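PDB 4QGS: alcohol dehydrogenase YqhD from Escherichia coli, which catalyses the NADPH-dependent reduction of a broad range of short-chain aldehydes, among them butanal, propanal and acrolein, to alcohols, using one zinc ion per subunit. Local coordinates for residues 206-211 with 276-281; 225-230 with 264-269; 297-302 with 391-396. One frame throughout, in Å; residues are numbered along the deposited sequence.

Interaction 1: 206-211 with 276-281. With ZN (zinc ion), chain B.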
loop_
_atom_site.group_PDB
_atom_site.type_symbol
_atom_site.label_atom_id
_atom_site.label_comp_id
_atom_site.label_asym_id
_atom_site.label_seq_id
_atom_site.Cartn_x
_atom_site.Cartn_y
_atom_site.Cartn_z
ATOM N N ALA A 206 2.976 5.324 -3.417
ATOM C CA ALA A 206 3.763 5.807 -2.264
ATOM C C ALA A 206 3.609 7.323 -2.061
ATOM O O ALA A 206 3.451 7.805 -0.929
ATOM C CB ALA A 206 5.235 5.441 -2.434
ATOM N N PHE A 207 3.644 8.070 -3.158
ATOM C CA PHE A 207 3.538 9.522 -3.120
ATOM C C PHE A 207 2.197 9.912 -2.511
ATOM O O PHE A 207 2.115 10.768 -1.616
ATOM C CB PHE A 207 3.694 10.093 -4.540
ATOM C CG PHE A 207 3.848 11.599 -4.600
ATOM C CD1 PHE A 207 5.100 12.176 -4.767
ATOM C CD2 PHE A 207 2.735 12.434 -4.516
ATOM C CE1 PHE A 207 5.248 13.557 -4.857
ATOM C CE2 PHE A 207 2.881 13.824 -4.596
ATOM C CZ PHE A 207 4.132 14.382 -4.764
ATOM N N VAL A 208 1.141 9.251 -2.974
ATOM C CA VAL A 208 -0.198 9.595 -2.514
ATOM C C VAL A 208 -0.425 9.135 -1.079
ATOM O O VAL A 208 -1.012 9.881 -0.297
ATOM C CB VAL A 208 -1.269 9.009 -3.453
ATOM C CG1 VAL A 208 -2.664 9.279 -2.885
ATOM C CG2 VAL A 208 -1.115 9.635 -4.833
ATOM N N HIS A 209 0.061 7.947 -0.701
ATOM C CA HIS A 209 -0.053 7.545 0.709
ATOM C C HIS A 209 0.576 8.599 1.617
ATOM O O HIS A 209 0.049 8.883 2.698
ATOM C CB HIS A 209 0.585 6.175 0.965
ATOM C CG HIS A 209 -0.313 5.025 0.627
ATOM N ND1 HIS A 209 -0.812 4.161 1.579
ATOM C CD2 HIS A 209 -0.825 4.613 -0.560
ATOM C CE1 HIS A 209 -1.577 3.256 0.991
ATOM N NE2 HIS A 209 -1.601 3.509 -0.305
ATOM N N THR A 210 1.679 9.189 1.165
ATOM C CA THR A 210 2.355 10.226 1.941
ATOM C C THR A 210 1.482 11.479 2.045
ATOM O O THR A 210 1.261 11.987 3.145
ATOM C CB THR A 210 3.709 10.582 1.340
ATOM O OG1 THR A 210 4.499 9.386 1.245
ATOM C CG2 THR A 210 4.448 11.625 2.239
ATOM N N VAL A 211 0.962 11.982 0.924
ATOM C CA VAL A 211 0.194 13.239 1.020
ATOM C C VAL A 211 -1.184 13.049 1.658
ATOM O O VAL A 211 -1.795 14.025 2.103
ATOM C CB VAL A 211 0.016 13.928 -0.360
ATOM C CG1 VAL A 211 1.371 14.287 -0.970
ATOM C CG2 VAL A 211 -0.803 13.046 -1.307
ATOM N N ALA A 276 -9.483 10.441 1.457
ATOM C CA ALA A 276 -10.619 10.599 0.541
ATOM C C ALA A 276 -10.214 10.294 -0.899
ATOM O O ALA A 276 -11.016 9.760 -1.675
ATOM C CB ALA A 276 -11.202 11.999 0.638
ATOM N N THR A 277 -8.979 10.639 -1.260
ATOM C CA THR A 277 -8.480 10.318 -2.610
ATOM C C THR A 277 -8.487 8.804 -2.829
ATOM O O THR A 277 -8.948 8.321 -3.875
ATOM C CB THR A 277 -7.066 10.889 -2.843
ATOM O OG1 THR A 277 -7.139 12.324 -2.893
ATOM C CG2 THR A 277 -6.455 10.366 -4.170
ATOM N N HIS A 278 -8.015 8.053 -1.836
ATOM C CA HIS A 278 -8.102 6.595 -1.878
ATOM C C HIS A 278 -9.548 6.085 -1.968
ATOM O O HIS A 278 -9.830 5.200 -2.774
ATOM C CB HIS A 278 -7.388 5.964 -0.662
ATOM C CG HIS A 278 -5.964 5.580 -0.940
ATOM N ND1 HIS A 278 -4.949 6.507 -1.059
ATOM C CD2 HIS A 278 -5.389 4.371 -1.173
ATOM C CE1 HIS A 278 -3.814 5.887 -1.341
ATOM N NE2 HIS A 278 -4.054 4.587 -1.410
ATOM N N MET A 279 -10.461 6.634 -1.163
ATOM C CA MET A 279 -11.832 6.132 -1.159
ATOM C C MET A 279 -12.525 6.389 -2.497
ATOM O O MET A 279 -13.222 5.503 -3.021
ATOM C CB MET A 279 -12.631 6.760 -0.011
ATOM C CG MET A 279 -12.088 6.382 1.375
ATOM S SD MET A 279 -12.000 4.599 1.657
ATOM C CE MET A 279 -10.257 4.301 1.410
ATOM N N LEU A 280 -12.318 7.580 -3.060
ATOM C CA LEU A 280 -12.889 7.915 -4.376
ATOM C C LEU A 280 -12.245 7.079 -5.470
ATOM O O LEU A 280 -12.915 6.571 -6.371
ATOM C CB LEU A 280 -12.706 9.401 -4.695
ATOM C CG LEU A 280 -13.553 10.409 -3.898
ATOM C CD1 LEU A 280 -13.375 11.818 -4.457
ATOM C CD2 LEU A 280 -14.999 10.016 -3.935
ATOM N N GLY A 281 -10.927 6.934 -5.381
ATOM C CA GLY A 281 -10.198 6.129 -6.337
ATOM C C GLY A 281 -10.643 4.680 -6.359
ATOM O O GLY A 281 -10.704 4.060 -7.436
HETATM ZN ZN ZN B . -2.736 2.972 -1.952
HETATM O O HOH W 1 -3.862 1.678 -0.747
HETATM O O HOH W 2 -1.646 1.117 -1.904
#
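The imidazole rings of His-209 and His-278 stand almost perpendicular, their planes at 85° and their centroids 4.3 Å apart, in an offset edge-to-face pair in which His-278 turns its edge toward the face of His-209. Water 1 lies at the edge of the His-209 ring, in its plane. The zinc ion explains the pairing: His-209 NE2 binds it at 2.1 Å, and NE2 of His-278 does the same. With both nitrogens committed to the metal, their 2.9 Å separation is the spacing of two ligands, not a hydrogen bond. Waters 1 and 2 are bound as well, and Asp-205 and His-292 complete the site.

On the far side of the His-278 ring from the metal, ND1 is hydrogen-bonded to Glu-212, a second-shell carboxylate that, together with the zinc bond, helps hold the ring's rotation and probably makes its NE2 a stronger ligand. Trp-275 meets both histidine rings edge-to-face.

Away from the metal the contact turns apolar. Val-208 has CG1 anti to its backbone N (chi1 175°), which sends that methyl across to His-278 CE1 at 3.9 Å; the same CG1 meets Thr-277 CG2 at 4.1 Å. The axes of the two short segments come no closer than 10.5 Å, their directions 129° apart, and side chains bridge the gap: the two histidines through the zinc ion, Val-208 through its CG1 methyl. Two helices lending histidines to one ion, with an aspartate and a third histidine, make the catalytic metal site of the iron-containing alcohol dehydrogenase family, here occupied by zinc.

Interaction 2: 225-230 with 264-269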
loop_
_atom_site.group_PDB
_atom_site.type_symbol
_atom_site.label_atom_id
_atom_site.label_comp_id
_atom_site.label_asym_id
_atom_site.label_seq_id
_atom_site.Cartn_x
_atom_site.Cartn_y
_atom_site.Cartn_z
ATOM N N ASP A 225 5.960 16.344 9.505
ATOM C CA ASP A 225 6.013 17.156 8.293
ATOM C C ASP A 225 7.343 17.009 7.559
ATOM O O ASP A 225 7.360 16.791 6.345
ATOM C CB ASP A 225 5.766 18.638 8.595
ATOM C CG ASP A 225 4.296 18.957 8.862
ATOM O OD1 ASP A 225 3.398 18.173 8.460
ATOM O OD2 ASP A 225 4.039 20.023 9.469
ATOM N N ARG A 226 8.458 17.130 8.279
ATOM C CA ARG A 226 9.761 17.011 7.631
ATOM C C ARG A 226 9.948 15.627 7.008
ATOM O O ARG A 226 10.543 15.500 5.942
ATOM C CB ARG A 226 10.906 17.275 8.622
ATOM C CG ARG A 226 11.089 18.718 9.040
ATOM C CD ARG A 226 11.464 19.643 7.882
ATOM N NE ARG A 226 11.750 21.001 8.370
ATOM C CZ ARG A 226 12.120 22.022 7.602
ATOM N NH1 ARG A 226 12.299 21.846 6.291
ATOM N NH2 ARG A 226 12.339 23.218 8.155
ATOM N N PHE A 227 9.473 14.588 7.687
ATOM C CA PHE A 227 9.723 13.233 7.192
ATOM C C PHE A 227 8.873 12.983 5.946
ATOM O O PHE A 227 9.355 12.410 4.955
ATOM C CB PHE A 227 9.427 12.194 8.268
ATOM C CG PHE A 227 10.512 12.064 9.323
ATOM C CD1 PHE A 227 11.498 13.023 9.472
ATOM C CD2 PHE A 227 10.532 10.958 10.156
ATOM C CE1 PHE A 227 12.491 12.882 10.440
ATOM C CE2 PHE A 227 11.525 10.808 11.128
ATOM C CZ PHE A 227 12.501 11.769 11.261
ATOM N N ALA A 228 7.623 13.431 5.990
ATOM C CA ALA A 228 6.732 13.356 4.828
ATOM C C ALA A 228 7.342 14.106 3.650
ATOM O O ALA A 228 7.435 13.566 2.540
ATOM C CB ALA A 228 5.350 13.919 5.170
ATOM N N GLU A 229 7.783 15.334 3.901
ATOM C CA GLU A 229 8.453 16.145 2.887
ATOM C C GLU A 229 9.671 15.421 2.305
ATOM O O GLU A 229 9.883 15.412 1.082
ATOM C CB GLU A 229 8.853 17.502 3.485
ATOM C CG GLU A 229 7.669 18.428 3.621
ATOM C CD GLU A 229 7.848 19.501 4.707
ATOM O OE1 GLU A 229 8.986 19.706 5.167
ATOM O OE2 GLU A 229 6.837 20.127 5.087
ATOM N N GLY A 230 10.443 14.790 3.184
ATOM C CA GLY A 230 11.619 14.034 2.786
ATOM C C GLY A 230 11.294 12.872 1.866
ATOM O O GLY A 230 12.004 12.622 0.881
ATOM N N ASN A 264 4.308 3.149 6.214
ATOM C CA ASN A 264 4.877 2.528 7.421
ATOM C C ASN A 264 4.365 2.960 8.833
ATOM O O ASN A 264 4.255 2.125 9.720
ATOM C CB ASN A 264 6.393 2.700 7.339
ATOM C CG ASN A 264 7.156 1.903 8.394
ATOM O OD1 ASN A 264 6.791 1.875 9.550
ATOM N ND2 ASN A 264 8.200 1.210 7.963
ATOM N N GLY A 265 4.066 4.234 9.068
ATOM C CA GLY A 265 3.466 4.632 10.342
ATOM C C GLY A 265 3.976 5.879 11.066
ATOM O O GLY A 265 3.190 6.613 11.687
ATOM N N LEU A 266 5.282 6.120 10.996
ATOM C CA LEU A 266 5.867 7.306 11.608
ATOM C C LEU A 266 5.243 8.599 11.060
ATOM O O LEU A 266 4.897 9.494 11.827
ATOM C CB LEU A 266 7.381 7.307 11.393
ATOM C CG LEU A 266 8.310 8.157 12.256
ATOM C CD1 LEU A 266 7.924 8.103 13.719
ATOM C CD2 LEU A 266 9.746 7.676 12.070
ATOM N N ILE A 267 5.061 8.710 9.745
ATOM C CA ILE A 267 4.592 9.989 9.215
ATOM C C ILE A 267 3.124 10.281 9.513
ATOM O O ILE A 267 2.697 11.431 9.433
ATOM C CB ILE A 267 4.816 10.088 7.699
ATOM C CG1 ILE A 267 4.206 8.881 6.993
ATOM C CG2 ILE A 267 6.308 10.189 7.401
ATOM C CD1 ILE A 267 4.040 9.100 5.507
ATOM N N GLY A 268 2.355 9.254 9.862
ATOM C CA GLY A 268 0.942 9.444 10.138
ATOM C C GLY A 268 0.617 9.531 11.621
ATOM O O GLY A 268 -0.507 9.850 11.986
ATOM N N ALA A 269 1.598 9.237 12.471
ATOM C CA ALA A 269 1.346 9.185 13.907
ATOM C C ALA A 269 1.133 10.582 14.450
ATOM O O ALA A 269 2.032 11.420 14.395
ATOM C CB ALA A 269 2.502 8.495 14.635
#
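Residues 264-269 run past one side of helix 222-244 as an irregular turn, and the backbones come nearest where the CA atoms of Ala-228 and Ile-267 lie 5.9 Å apart. The turn has helical backbone angles at 266-268, but within it the backbone bonds are weak, Gly-268 N to Gly-265 O and Ala-269 N to Leu-266 O.

Ile-267 faces the helix with its CG2 methyl, which sits 3.8 Å from Phe-227 CB and 4.5 Å from Ala-228 CB, over the backbone between these two residues. Its CG1 takes the crowded position between backbone N and carbonyl carbon (chi1 53°), leaving CG2 beside the backbone N and pointed at the helix. The small side chain of Ala-228 is consistent with the close approach of the turn.

Both segments belong to the helical C-terminal part of the iron-containing alcohol dehydrogenase fold. The turn is in the connection from helix 249-262 to helix 276-288, and the side chain of Ile-267 lies about 6 Å from that of His-209, a zinc ligand.

Further out, Leu-266 meets Phe-227 obliquely. Its CD2 methyl approaches the ring at the edge, in the ring plane, 3.7 Å from Phe-227 CE2, so the aromatic face takes no part in this touch. Leu-266 CG also comes within 4.1 Å of Phe-227 CD2. This outer pair is exposed, whereas Ile-267 and Ala-228 are buried. Leu-17 packs on Leu-266 too, and Gln-224 NE2 hydrogen-bonds Ala-269 O, tying the end of the turn to the same helix.

Interaction 3: 297-302 with 391-396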
loop_
_atom_site.group_PDB
_atom_site.type_symbol
_atom_site.label_atom_id
_atom_site.label_comp_id
_atom_site.label_asym_id
_atom_site.label_seq_id
_atom_site.Cartn_x
_atom_site.Cartn_y
_atom_site.Cartn_z
ATOM N N ALA A 297 -3.950 9.060 -9.240
ATOM C CA ALA A 297 -3.392 10.131 -10.051
ATOM C C ALA A 297 -4.511 10.976 -10.649
ATOM O O ALA A 297 -4.366 12.187 -10.822
ATOM C CB ALA A 297 -2.514 9.564 -11.148
ATOM N N ILE A 298 -5.633 10.332 -10.955
ATOM C CA ILE A 298 -6.788 11.056 -11.454
ATOM C C ILE A 298 -7.433 11.909 -10.353
ATOM O O ILE A 298 -7.659 13.110 -10.526
ATOM C CB ILE A 298 -7.863 10.089 -12.029
ATOM C CG1 ILE A 298 -7.347 9.372 -13.289
ATOM C CG2 ILE A 298 -9.170 10.833 -12.329
ATOM C CD1 ILE A 298 -8.134 8.138 -13.613
ATOM N N VAL A 299 -7.730 11.288 -9.218
ATOM C CA VAL A 299 -8.517 11.969 -8.186
ATOM C C VAL A 299 -7.733 13.046 -7.433
ATOM O O VAL A 299 -8.276 14.124 -7.164
ATOM C CB VAL A 299 -9.094 10.958 -7.186
ATOM C CG1 VAL A 299 -9.760 11.661 -5.995
ATOM C CG2 VAL A 299 -10.105 10.054 -7.917
ATOM N N LEU A 300 -6.477 12.773 -7.084
ATOM C CA LEU A 300 -5.741 13.695 -6.194
ATOM C C LEU A 300 -5.754 15.162 -6.651
ATOM O O LEU A 300 -6.117 16.037 -5.855
ATOM C CB LEU A 300 -4.285 13.241 -6.020
ATOM C CG LEU A 300 -3.529 14.058 -4.958
ATOM C CD1 LEU A 300 -3.987 13.694 -3.560
ATOM C CD2 LEU A 300 -2.037 13.827 -5.114
ATOM N N PRO A 301 -5.334 15.453 -7.897
ATOM C CA PRO A 301 -5.252 16.884 -8.207
ATOM C C PRO A 301 -6.634 17.535 -8.260
ATOM O O PRO A 301 -6.757 18.697 -7.880
ATOM C CB PRO A 301 -4.548 16.922 -9.560
ATOM C CG PRO A 301 -4.794 15.553 -10.169
ATOM C CD PRO A 301 -4.843 14.613 -9.012
ATOM N N ALA A 302 -7.657 16.801 -8.701
ATOM C CA ALA A 302 -9.013 17.340 -8.683
ATOM C C ALA A 302 -9.484 17.577 -7.249
ATOM O O ALA A 302 -10.126 18.592 -6.947
ATOM C CB ALA A 302 -9.980 16.402 -9.419
ATOM N N ARG A 391 -19.091 14.291 -6.193
ATOM C CA ARG A 391 -19.567 14.539 -7.544
ATOM C C ARG A 391 -18.738 15.624 -8.226
ATOM O O ARG A 391 -18.309 15.452 -9.354
ATOM C CB ARG A 391 -21.040 14.942 -7.520
ATOM C CG ARG A 391 -21.672 15.030 -8.908
ATOM C CD ARG A 391 -23.085 15.576 -8.808
ATOM N NE ARG A 391 -23.833 15.316 -10.043
ATOM C CZ ARG A 391 -24.977 15.924 -10.331
ATOM N NH1 ARG A 391 -25.479 16.818 -9.476
ATOM N NH2 ARG A 391 -25.606 15.643 -11.464
ATOM N N ARG A 392 -18.502 16.740 -7.536
ATOM C CA ARG A 392 -17.724 17.824 -8.126
ATOM C C ARG A 392 -16.288 17.402 -8.421
ATOM O O ARG A 392 -15.688 17.836 -9.403
ATOM C CB ARG A 392 -17.714 19.044 -7.198
ATOM C CG ARG A 392 -19.019 19.812 -7.193
ATOM C CD ARG A 392 -18.811 21.244 -6.705
ATOM N NE ARG A 392 -18.204 21.276 -5.383
ATOM C CZ ARG A 392 -18.890 21.289 -4.245
ATOM N NH1 ARG A 392 -20.220 21.278 -4.267
ATOM N NH2 ARG A 392 -18.246 21.322 -3.084
ATOM N N ILE A 393 -15.733 16.574 -7.545
ATOM C CA ILE A 393 -14.368 16.100 -7.721
ATOM C C ILE A 393 -14.245 15.174 -8.938
ATOM O O ILE A 393 -13.367 15.379 -9.774
ATOM C CB ILE A 393 -13.867 15.391 -6.461
ATOM C CG1 ILE A 393 -13.752 16.396 -5.314
ATOM C CG2 ILE A 393 -12.487 14.736 -6.715
ATOM C CD1 ILE A 393 -13.507 15.737 -3.982
ATOM N N TYR A 394 -15.122 14.182 -9.043
ATOM C CA TYR A 394 -15.134 13.302 -10.218
ATOM C C TYR A 394 -15.356 14.106 -11.504
ATOM O O TYR A 394 -14.722 13.876 -12.526
ATOM C CB TYR A 394 -16.224 12.247 -10.103
ATOM C CG TYR A 394 -15.951 11.060 -9.196
ATOM C CD1 TYR A 394 -14.741 10.372 -9.238
ATOM C CD2 TYR A 394 -16.940 10.609 -8.323
ATOM C CE1 TYR A 394 -14.519 9.259 -8.410
ATOM C CE2 TYR A 394 -16.732 9.514 -7.498
ATOM C CZ TYR A 394 -15.522 8.841 -7.546
ATOM O OH TYR A 394 -15.356 7.755 -6.717
ATOM N N GLU A 395 -16.268 15.067 -11.441
ATOM C CA GLU A 395 -16.576 15.871 -12.613
ATOM C C GLU A 395 -15.352 16.671 -13.074
ATOM O O GLU A 395 -15.050 16.731 -14.266
ATOM C CB GLU A 395 -17.753 16.799 -12.313
ATOM C CG GLU A 395 -18.128 17.703 -13.457
ATOM C CD GLU A 395 -18.755 16.968 -14.631
ATOM O OE1 GLU A 395 -18.619 17.482 -15.757
ATOM O OE2 GLU A 395 -19.395 15.901 -14.442
ATOM N N ALA A 396 -14.638 17.265 -12.121
ATOM C CA ALA A 396 -13.448 18.043 -12.438
ATOM C C ALA A 396 -12.314 17.160 -12.943
ATOM O O ALA A 396 -11.386 17.637 -13.571
ATOM C CB ALA A 396 -12.988 18.829 -11.215
#
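The last helix of the chain, 387-396, packs here against helix 292-306, which starts at the zinc ligand His-292. Ala-302 carries much of the contact: its CB lies 3.6 Å from Ile-393 O and 4.0 Å from Ile-393 CG2. The backbones are close here, the CA atoms of Ala-302 and Ile-393 5.6 Å apart, which suits the small Ala-302 side chain.

Ile-393 holds CG2 anti to the backbone N, beside the carbonyl carbon, and this branch faces the other helix. Besides Ala-302 it reaches Val-299, whose CG1 stands 4.2 Å away; the two side chains cross at about a right angle. At the outer end, Ala-396 CB meets Ala-302 CB at 4.3 Å, a looser touch near the surface.

This is packing of two steeply crossed helices in the all-helical C-terminal part of the fold; the axes of segments 297-302 and 391-396 pass 8.7 Å apart, their directions at 114°. Helix 292-306 is kinked at Pro-301, whose nitrogen makes no bond to the preceding turn. Leu-280 of helix 276-288 packs on both Val-299 and Ile-393, closing one side of the apolar patch, and Tyr-394 OH is hydrogen-bonded to Leu-280 O. Outside the apolar centre, a salt bridge from Arg-392 NH2 to Glu-306 OE2 joins the same two helices a second time.

In the fold
Interaction 1 holds the metal, and the other two pack against its two helices. Interaction 2 lies behind 206-211: Thr-210 CG2 touches Ala-228 O at 3.6 Å, and Thr-210 CA is 4.1 Å from Ile-267 CD1. Interaction 3 backs 276-281, where Leu-280 CD1 meets Ile-393 CG2 at 3.8 Å and Thr-277 CA meets Val-299 CG1 at 3.9 Å. Interactions 2 and 3 do not touch; their centres are about 25 Å apart, and those of 1 lie about 15 and 12 Å from them. From the zinc ion, the side chains of Ile-267 and Val-299 are about 12 and 11 Å away, which places both contacts behind the metal-binding shell.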